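Local coordinates for uncharacterized protein (Bacteroides eggerthii, PDB 4GDZ), which is of unknown function, belongs to the DUF4251 family, and binds a magnesium ion in the crystal beside a strongly curved antiparallel sheet, at residues V80-N85 / V144-N149; N69-N74 / F120-I125. One frame throughout, in Å; residues are numbered along the deposited sequence.

Interaction 1 of 2, residues V80-N85 / V144-N149; sequences VQVAFN and VTINPN. With MG (magnesium ion), chain B.
Ile146 reaches across from strand 141-148 to the two valines of strand 77-85 and carries the whole contact with its side chain. Its terminal methyl CD1 meets Val82 CG2 at 3.4 Å, tighter than ordinary methyl packing, and lies 3.9 Å from Val80 CG2. With chi1 at -58°, CG1 stands opposite the carbonyl carbon and carries CD1 to both valines, while chi2 of 146° turns the tip well short of fully extended. The branch methyl CG2 adds a looser approach to Val80 CG2 at 4.2 Å. No hydrogen bond joins the segments: their strands are not neighbours in the antiparallel sheet, which curls over so that its inward-facing side chains pack on one another, with Met155, Leu157, Ala129 and Ile131 also around Ile146. One residue on, Asn147 carries its amide to the magnesium ion instead, OD1 binding at 2.4 Å. Pro148 then gives its backbone O to the same ion at 2.5 Å, while its ring rests on Met155; the carbonyl oxygens of Asn151 and Asn153 supply two further ligands.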
ATOM      1  N   VAL A  80      -6.570  11.967 -20.818  1.00 44.18           N
ATOM      2  CA  VAL A  80      -6.741  10.981 -19.761  1.00 40.97           C
ATOM      3  C   VAL A  80      -8.110  10.357 -19.922  1.00 43.01           C
ATOM      4  O   VAL A  80      -9.127  11.041 -20.079  1.00 44.39           O
ATOM      5  CB  VAL A  80      -6.516  11.538 -18.344  1.00 46.64           C
ATOM      6  CG1 VAL A  80      -7.335  12.780 -18.076  1.00 46.93           C
ATOM      7  CG2 VAL A  80      -6.834  10.451 -17.285  1.00 45.36           C
ATOM      8  N   GLN A  81      -8.124   9.031 -19.912  1.00 41.90           N
ATOM      9  CA  GLN A  81      -9.360   8.291 -19.897  1.00 43.30           C
ATOM     10  C   GLN A  81      -9.261   7.227 -18.796  1.00 45.89           C
ATOM     11  O   GLN A  81      -8.317   6.458 -18.779  1.00 47.76           O
ATOM     12  CB  GLN A  81      -9.633   7.628 -21.244  1.00 43.25           C
ATOM     13  CG  GLN A  81     -10.981   6.873 -21.280  1.00 47.33           C
ATOM     14  CD  GLN A  81     -11.438   6.564 -22.684  1.00 51.65           C
ATOM     15  OE1 GLN A  81     -10.895   5.674 -23.338  1.00 52.89           O
ATOM     16  NE2 GLN A  81     -12.440   7.311 -23.167  1.00 46.34           N
ATOM     17  N   VAL A  82     -10.248   7.199 -17.908  1.00 45.70           N
ATOM     18  CA  VAL A  82     -10.362   6.192 -16.838  1.00 45.11           C
ATOM     19  C   VAL A  82     -11.799   5.702 -16.853  1.00 44.79           C
ATOM     20  O   VAL A  82     -12.720   6.501 -16.952  1.00 46.07           O
ATOM     21  CB  VAL A  82     -10.006   6.778 -15.444  1.00 48.54           C
ATOM     22  CG1 VAL A  82     -10.264   5.735 -14.328  1.00 48.73           C
ATOM     23  CG2 VAL A  82      -8.551   7.260 -15.425  1.00 47.72           C
ATOM     24  N   ALA A  83     -11.986   4.387 -16.776  1.00 42.32           N
ATOM     25  CA  ALA A  83     -13.307   3.785 -16.726  1.00 46.06           C
ATOM     26  C   ALA A  83     -13.166   2.372 -16.203  1.00 47.74           C
ATOM     27  O   ALA A  83     -12.628   1.494 -16.890  1.00 46.57           O
ATOM     28  CB  ALA A  83     -14.028   3.780 -18.084  1.00 43.98           C
ATOM     29  N   PHE A  84     -13.634   2.172 -14.976  1.00 47.33           N
ATOM     30  CA  PHE A  84     -13.559   0.851 -14.326  1.00 45.13           C
ATOM     31  C   PHE A  84     -14.909   0.529 -13.698  1.00 48.24           C
ATOM     32  O   PHE A  84     -15.634   1.412 -13.195  1.00 48.92           O
ATOM     33  CB  PHE A  84     -12.393   0.772 -13.334  1.00 48.16           C
ATOM     34  CG  PHE A  84     -12.409   1.814 -12.261  1.00 46.05           C
ATOM     35  CD1 PHE A  84     -13.090   1.591 -11.054  1.00 45.84           C
ATOM     36  CD2 PHE A  84     -11.703   3.000 -12.411  1.00 48.56           C
ATOM     37  CE1 PHE A  84     -13.071   2.538 -10.061  1.00 43.33           C
ATOM     38  CE2 PHE A  84     -11.707   3.966 -11.422  1.00 48.18           C
ATOM     39  CZ  PHE A  84     -12.403   3.744 -10.245  1.00 49.22           C
ATOM     40  N   ASN A  85     -15.253  -0.744 -13.779  1.00 51.05           N
ATOM     41  CA  ASN A  85     -16.489  -1.236 -13.284  1.00 48.31           C
ATOM     42  C   ASN A  85     -16.106  -2.619 -12.718  1.00 53.25           C
ATOM     43  O   ASN A  85     -16.076  -3.569 -13.437  1.00 51.73           O
ATOM     44  CB  ASN A  85     -17.486  -1.289 -14.487  1.00 53.05           C
ATOM     45  CG  ASN A  85     -18.715  -2.091 -14.178  1.00 58.49           C
ATOM     46  OD1 ASN A  85     -18.987  -2.346 -13.034  1.00 67.05           O
ATOM     47  ND2 ASN A  85     -19.469  -2.470 -15.192  1.00 61.88           N
ATOM     48  N   VAL A 144      -0.266   6.465 -10.932  1.00 44.05           N
ATOM     49  CA  VAL A 144      -0.793   7.771 -11.278  1.00 43.34           C
ATOM     50  C   VAL A 144      -2.028   8.034 -10.424  1.00 46.91           C
ATOM     51  O   VAL A 144      -2.850   7.140 -10.238  1.00 45.21           O
ATOM     52  CB  VAL A 144      -1.076   7.854 -12.809  1.00 50.20           C
ATOM     53  CG1 VAL A 144      -2.199   6.891 -13.263  1.00 47.57           C
ATOM     54  CG2 VAL A 144      -1.453   9.256 -13.212  1.00 52.35           C
ATOM     55  N   THR A 145      -2.158   9.264  -9.925  1.00 42.76           N
ATOM     56  CA  THR A 145      -3.380   9.750  -9.294  1.00 43.06           C
ATOM     57  C   THR A 145      -3.979  10.834 -10.138  1.00 45.02           C
ATOM     58  O   THR A 145      -3.277  11.784 -10.550  1.00 45.11           O
ATOM     59  CB  THR A 145      -3.044  10.297  -7.870  1.00 48.25           C
ATOM     60  OG1 THR A 145      -2.471   9.211  -7.131  1.00 51.13           O
ATOM     61  CG2 THR A 145      -4.310  10.859  -7.115  1.00 46.99           C
ATOM     62  N   ILE A 146      -5.272  10.696 -10.395  1.00 42.66           N
ATOM     63  CA  ILE A 146      -6.048  11.579 -11.241  1.00 41.63           C
ATOM     64  C   ILE A 146      -7.113  12.257 -10.413  1.00 43.42           C
ATOM     65  O   ILE A 146      -7.966  11.597  -9.774  1.00 44.75           O
ATOM     66  CB  ILE A 146      -6.673  10.781 -12.433  1.00 45.33           C
ATOM     67  CG1 ILE A 146      -5.551  10.095 -13.255  1.00 48.92           C
ATOM     68  CG2 ILE A 146      -7.538  11.681 -13.336  1.00 43.58           C
ATOM     69  CD1 ILE A 146      -5.920   8.763 -13.856  1.00 53.34           C
ATOM     70  N   ASN A 147      -7.098  13.584 -10.453  1.00 41.80           N
ATOM     71  CA  ASN A 147      -7.988  14.406  -9.656  1.00 43.73           C
ATOM     72  C   ASN A 147      -8.794  15.348 -10.541  1.00 45.16           C
ATOM     73  O   ASN A 147      -8.307  16.435 -10.874  1.00 45.45           O
ATOM     74  CB  ASN A 147      -7.149  15.183  -8.604  1.00 47.56           C
ATOM     75  CG  ASN A 147      -7.991  16.030  -7.664  1.00 55.82           C
ATOM     76  OD1 ASN A 147      -9.208  16.019  -7.707  1.00 51.64           O
ATOM     77  ND2 ASN A 147      -7.321  16.796  -6.813  1.00 50.17           N
ATOM     78  N   PRO A 148     -10.041  14.965 -10.904  1.00 46.67           N
ATOM     79  CA  PRO A 148     -10.851  15.846 -11.762  1.00 45.34           C
ATOM     80  C   PRO A 148     -11.296  17.097 -11.026  1.00 47.87           C
ATOM     81  O   PRO A 148     -11.389  17.081  -9.820  1.00 47.08           O
ATOM     82  CB  PRO A 148     -12.078  14.969 -12.104  1.00 48.45           C
ATOM     83  CG  PRO A 148     -11.577  13.567 -11.959  1.00 51.34           C
ATOM     84  CD  PRO A 148     -10.692  13.643 -10.750  1.00 49.53           C
ATOM     85  N   ASN A 149     -11.567  18.181 -11.741  1.00 44.46           N
ATOM     86  CA  ASN A 149     -11.829  19.452 -11.063  1.00 47.01           C
ATOM     87  C   ASN A 149     -13.200  19.532 -10.397  1.00 53.49           C
ATOM     88  O   ASN A 149     -13.408  20.406  -9.567  1.00 51.78           O
ATOM     89  CB  ASN A 149     -11.718  20.630 -12.038  1.00 50.19           C
ATOM     90  CG  ASN A 149     -12.887  20.669 -13.000  1.00 59.84           C
ATOM     91  OD1 ASN A 149     -13.099  19.738 -13.769  1.00 50.47           O
ATOM     92  ND2 ASN A 149     -13.712  21.678 -12.870  1.00 65.98           N
TER
HETATM   93 MG    MG B 200     -11.456  15.407  -8.005  1.00 66.54          MG

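Interaction 2 of 2, residues N69-N74 / F120-I125; sequences NFVLVN and FSIQGI
Val73 brings its CG2 methyl obliquely against two ring atoms of Phe120, 3.7 Å from CE2 and 3.8 Å from CZ. Val71, two residues back on the same side of strand 61-74, approaches the ring differently: its CG1 sits at the ring edge, close to the plane of the phenyl group, 3.9 Å from CZ. The two methyls thus meet at the outer end of the ring, where CZ is common to both. The first torsion of Phe120 places CG between the backbone N and the carbonyl carbon (chi1 58°), the more hindered of the three staggered choices, and from there the ring extends across to strand 61-74. The two strand segments run almost at right angles, 89° between their directions and 10.0 Å apart at closest approach, as in the orthogonal packing of a sheet that bends round and covers itself. No hydrogen bond crosses between the segments; the contact is made by side chains, and all four that touch are buried. Ile122, on the same side of its strand as Phe120, makes a looser approach with CD1, 4.5 Å from Val71 CG1. Val80 touches both Val71 and Ile122, continuing the apolar layer onto the neighbouring strand 77-85. Val103 and Ile106 of strand 102-110, the outermost strand beside its own, also touch Phe120, and Val73 leans on Phe47 of strand 46-55.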
ATOM      1  N   ASN A  69      -8.214   2.998 -19.797  1.00 49.07           N
ATOM      2  CA  ASN A  69      -7.549   3.407 -18.561  1.00 45.83           C
ATOM      3  C   ASN A  69      -6.087   3.781 -18.841  1.00 44.68           C
ATOM      4  O   ASN A  69      -5.172   2.936 -18.792  1.00 49.76           O
ATOM      5  CB  ASN A  69      -7.661   2.303 -17.504  1.00 46.15           C
ATOM      6  CG  ASN A  69      -9.065   2.145 -16.984  1.00 45.94           C
ATOM      7  OD1 ASN A  69      -9.537   2.962 -16.184  1.00 45.26           O
ATOM      8  ND2 ASN A  69      -9.778   1.124 -17.479  1.00 45.30           N
ATOM      9  N   PHE A  70      -5.886   5.031 -19.225  1.00 46.19           N
ATOM     10  CA  PHE A  70      -4.586   5.512 -19.627  1.00 44.15           C
ATOM     11  C   PHE A  70      -4.445   7.025 -19.496  1.00 45.13           C
ATOM     12  O   PHE A  70      -5.427   7.763 -19.436  1.00 44.51           O
ATOM     13  CB  PHE A  70      -4.262   5.080 -21.070  1.00 47.70           C
ATOM     14  CG  PHE A  70      -5.163   5.724 -22.103  1.00 49.35           C
ATOM     15  CD1 PHE A  70      -4.839   6.948 -22.635  1.00 49.28           C
ATOM     16  CD2 PHE A  70      -6.355   5.113 -22.492  1.00 48.60           C
ATOM     17  CE1 PHE A  70      -5.686   7.560 -23.541  1.00 50.18           C
ATOM     18  CE2 PHE A  70      -7.199   5.709 -23.399  1.00 49.72           C
ATOM     19  CZ  PHE A  70      -6.867   6.940 -23.914  1.00 48.08           C
ATOM     20  N   VAL A  71      -3.186   7.458 -19.482  1.00 46.63           N
ATOM     21  CA  VAL A  71      -2.811   8.868 -19.543  1.00 47.20           C
ATOM     22  C   VAL A  71      -1.793   8.997 -20.673  1.00 48.64           C
ATOM     23  O   VAL A  71      -0.724   8.361 -20.667  1.00 48.92           O
ATOM     24  CB  VAL A  71      -2.229   9.396 -18.203  1.00 48.20           C
ATOM     25  CG1 VAL A  71      -1.808  10.860 -18.378  1.00 47.63           C
ATOM     26  CG2 VAL A  71      -3.251   9.261 -17.059  1.00 46.10           C
ATOM     27  N   LEU A  72      -2.158   9.794 -21.667  1.00 47.80           N
ATOM     28  CA  LEU A  72      -1.341  10.030 -22.857  1.00 47.80           C
ATOM     29  C   LEU A  72      -0.947  11.492 -22.906  1.00 49.38           C
ATOM     30  O   LEU A  72      -1.798  12.373 -22.767  1.00 51.02           O
ATOM     31  CB  LEU A  72      -2.131   9.674 -24.115  1.00 50.24           C
ATOM     32  CG  LEU A  72      -1.399   9.808 -25.468  1.00 63.27           C
ATOM     33  CD1 LEU A  72      -1.924   8.780 -26.460  1.00 64.97           C
ATOM     34  CD2 LEU A  72      -1.561  11.206 -26.003  1.00 58.91           C
ATOM     35  N   VAL A  73       0.347  11.750 -23.089  1.00 48.91           N
ATOM     36  CA  VAL A  73       0.857  13.096 -23.231  1.00 49.20           C
ATOM     37  C   VAL A  73       1.680  13.100 -24.507  1.00 54.34           C
ATOM     38  O   VAL A  73       2.545  12.230 -24.716  1.00 50.47           O
ATOM     39  CB  VAL A  73       1.690  13.559 -22.010  1.00 52.51           C
ATOM     40  CG1 VAL A  73       2.416  14.875 -22.322  1.00 51.14           C
ATOM     41  CG2 VAL A  73       0.789  13.700 -20.774  1.00 49.79           C
ATOM     42  N   ASN A  74       1.376  14.046 -25.384  1.00 56.13           N
ATOM     43  CA  ASN A  74       2.132  14.218 -26.624  1.00 54.93           C
ATOM     44  C   ASN A  74       2.404  15.689 -26.833  1.00 56.59           C
ATOM     45  O   ASN A  74       1.584  16.402 -27.408  1.00 57.08           O
ATOM     46  CB  ASN A  74       1.392  13.641 -27.818  1.00 55.13           C
ATOM     47  CG  ASN A  74       2.241  13.656 -29.079  1.00 62.41           C
ATOM     48  OD1 ASN A  74       3.383  14.127 -29.076  1.00 63.68           O
ATOM     49  ND2 ASN A  74       1.694  13.122 -30.151  1.00 63.05           N
ATOM     50  N   PHE A 120       1.208  17.370 -13.463  1.00 44.40           N
ATOM     51  CA  PHE A 120       0.753  18.206 -14.564  1.00 44.23           C
ATOM     52  C   PHE A 120      -0.768  18.201 -14.573  1.00 47.59           C
ATOM     53  O   PHE A 120      -1.402  17.393 -13.880  1.00 45.17           O
ATOM     54  CB  PHE A 120       1.336  17.753 -15.924  1.00 46.94           C
ATOM     55  CG  PHE A 120       1.018  16.333 -16.300  1.00 46.11           C
ATOM     56  CD1 PHE A 120       1.840  15.302 -15.900  1.00 47.42           C
ATOM     57  CD2 PHE A 120      -0.094  16.035 -17.087  1.00 49.09           C
ATOM     58  CE1 PHE A 120       1.552  13.989 -16.234  1.00 57.40           C
ATOM     59  CE2 PHE A 120      -0.370  14.727 -17.440  1.00 48.71           C
ATOM     60  CZ  PHE A 120       0.444  13.707 -17.000  1.00 49.35           C
ATOM     61  N   SER A 121      -1.350  19.142 -15.315  1.00 45.10           N
ATOM     62  CA  SER A 121      -2.789  19.186 -15.540  1.00 46.16           C
ATOM     63  C   SER A 121      -3.129  19.027 -17.020  1.00 47.94           C
ATOM     64  O   SER A 121      -2.366  19.443 -17.886  1.00 48.21           O
ATOM     65  CB  SER A 121      -3.389  20.489 -15.004  1.00 51.08           C
ATOM     66  OG  SER A 121      -3.519  20.368 -13.592  1.00 59.03           O
ATOM     67  N   ILE A 122      -4.265  18.385 -17.274  1.00 45.65           N
ATOM     68  CA  ILE A 122      -4.867  18.299 -18.625  1.00 46.80           C
ATOM     69  C   ILE A 122      -6.130  19.126 -18.574  1.00 47.96           C
ATOM     70  O   ILE A 122      -6.991  18.883 -17.722  1.00 47.26           O
ATOM     71  CB  ILE A 122      -5.172  16.846 -19.031  1.00 47.42           C
ATOM     72  CG1 ILE A 122      -3.874  16.033 -19.069  1.00 51.30           C
ATOM     73  CG2 ILE A 122      -5.874  16.793 -20.399  1.00 44.65           C
ATOM     74  CD1 ILE A 122      -4.069  14.573 -19.397  1.00 54.32           C
ATOM     75  N   GLN A 123      -6.222  20.129 -19.446  1.00 47.56           N
ATOM     76  CA  GLN A 123      -7.367  21.060 -19.473  0.70 47.31           C
ATOM     77  C   GLN A 123      -8.246  20.789 -20.698  1.00 50.76           C
ATOM     78  O   GLN A 123      -7.804  20.941 -21.836  1.00 47.49           O
ATOM     79  CB  GLN A 123      -6.881  22.517 -19.527  0.70 56.08           C
ATOM     80  CG  GLN A 123      -8.003  23.568 -19.642  0.70 65.00           C
ATOM     81  CD  GLN A 123      -8.805  23.715 -18.363  0.70 60.42           C
ATOM     82  OE1 GLN A 123      -8.239  24.019 -17.325  0.70 59.66           O
ATOM     83  NE2 GLN A 123     -10.120  23.482 -18.428  0.70 48.55           N
ATOM     84  N   GLY A 124      -9.487  20.397 -20.465  1.00 47.81           N
ATOM     85  CA  GLY A 124     -10.472  20.231 -21.530  1.00 51.31           C
ATOM     86  C   GLY A 124     -11.436  21.405 -21.544  1.00 51.92           C
ATOM     87  O   GLY A 124     -11.185  22.443 -20.935  1.00 52.66           O
ATOM     88  N   ILE A 125     -12.575  21.210 -22.192  1.00 50.62           N
ATOM     89  CA  ILE A 125     -13.614  22.240 -22.258  1.00 52.13           C
ATOM     90  C   ILE A 125     -14.591  22.029 -21.100  1.00 50.34           C
ATOM     91  O   ILE A 125     -15.358  21.053 -21.086  1.00 48.67           O
ATOM     92  CB  ILE A 125     -14.323  22.229 -23.621  1.00 61.45           C
ATOM     93  CG1 ILE A 125     -13.283  22.481 -24.730  1.00 70.88           C
ATOM     94  CG2 ILE A 125     -15.408  23.311 -23.659  1.00 60.83           C
ATOM     95  CD1 ILE A 125     -13.830  22.338 -26.131  1.00 79.04           C
TER

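In the fold
The centres of the two contacts lie 10 Å apart, and both pack side chains inside one antiparallel sheet that doubles over on itself. Strands 61-74 and 77-85, consecutive in the chain and neighbours in the sheet, supply the first segments; Gln81 O probably accepts a hydrogen bond from Phe70 N, and Asn69 OD1 one from Ala83 N. The opposing segments come from strands 116-123 and 141-148, with strand 128-135 between them. Along the chain the segments alternate, 69-74, 80-85, 120-125, 144-149, so the early strands meet the later ones twice, joining strands early and late in the DUF4251 sequence range, while the magnesium ion sits at the 144-149 end of interaction 1.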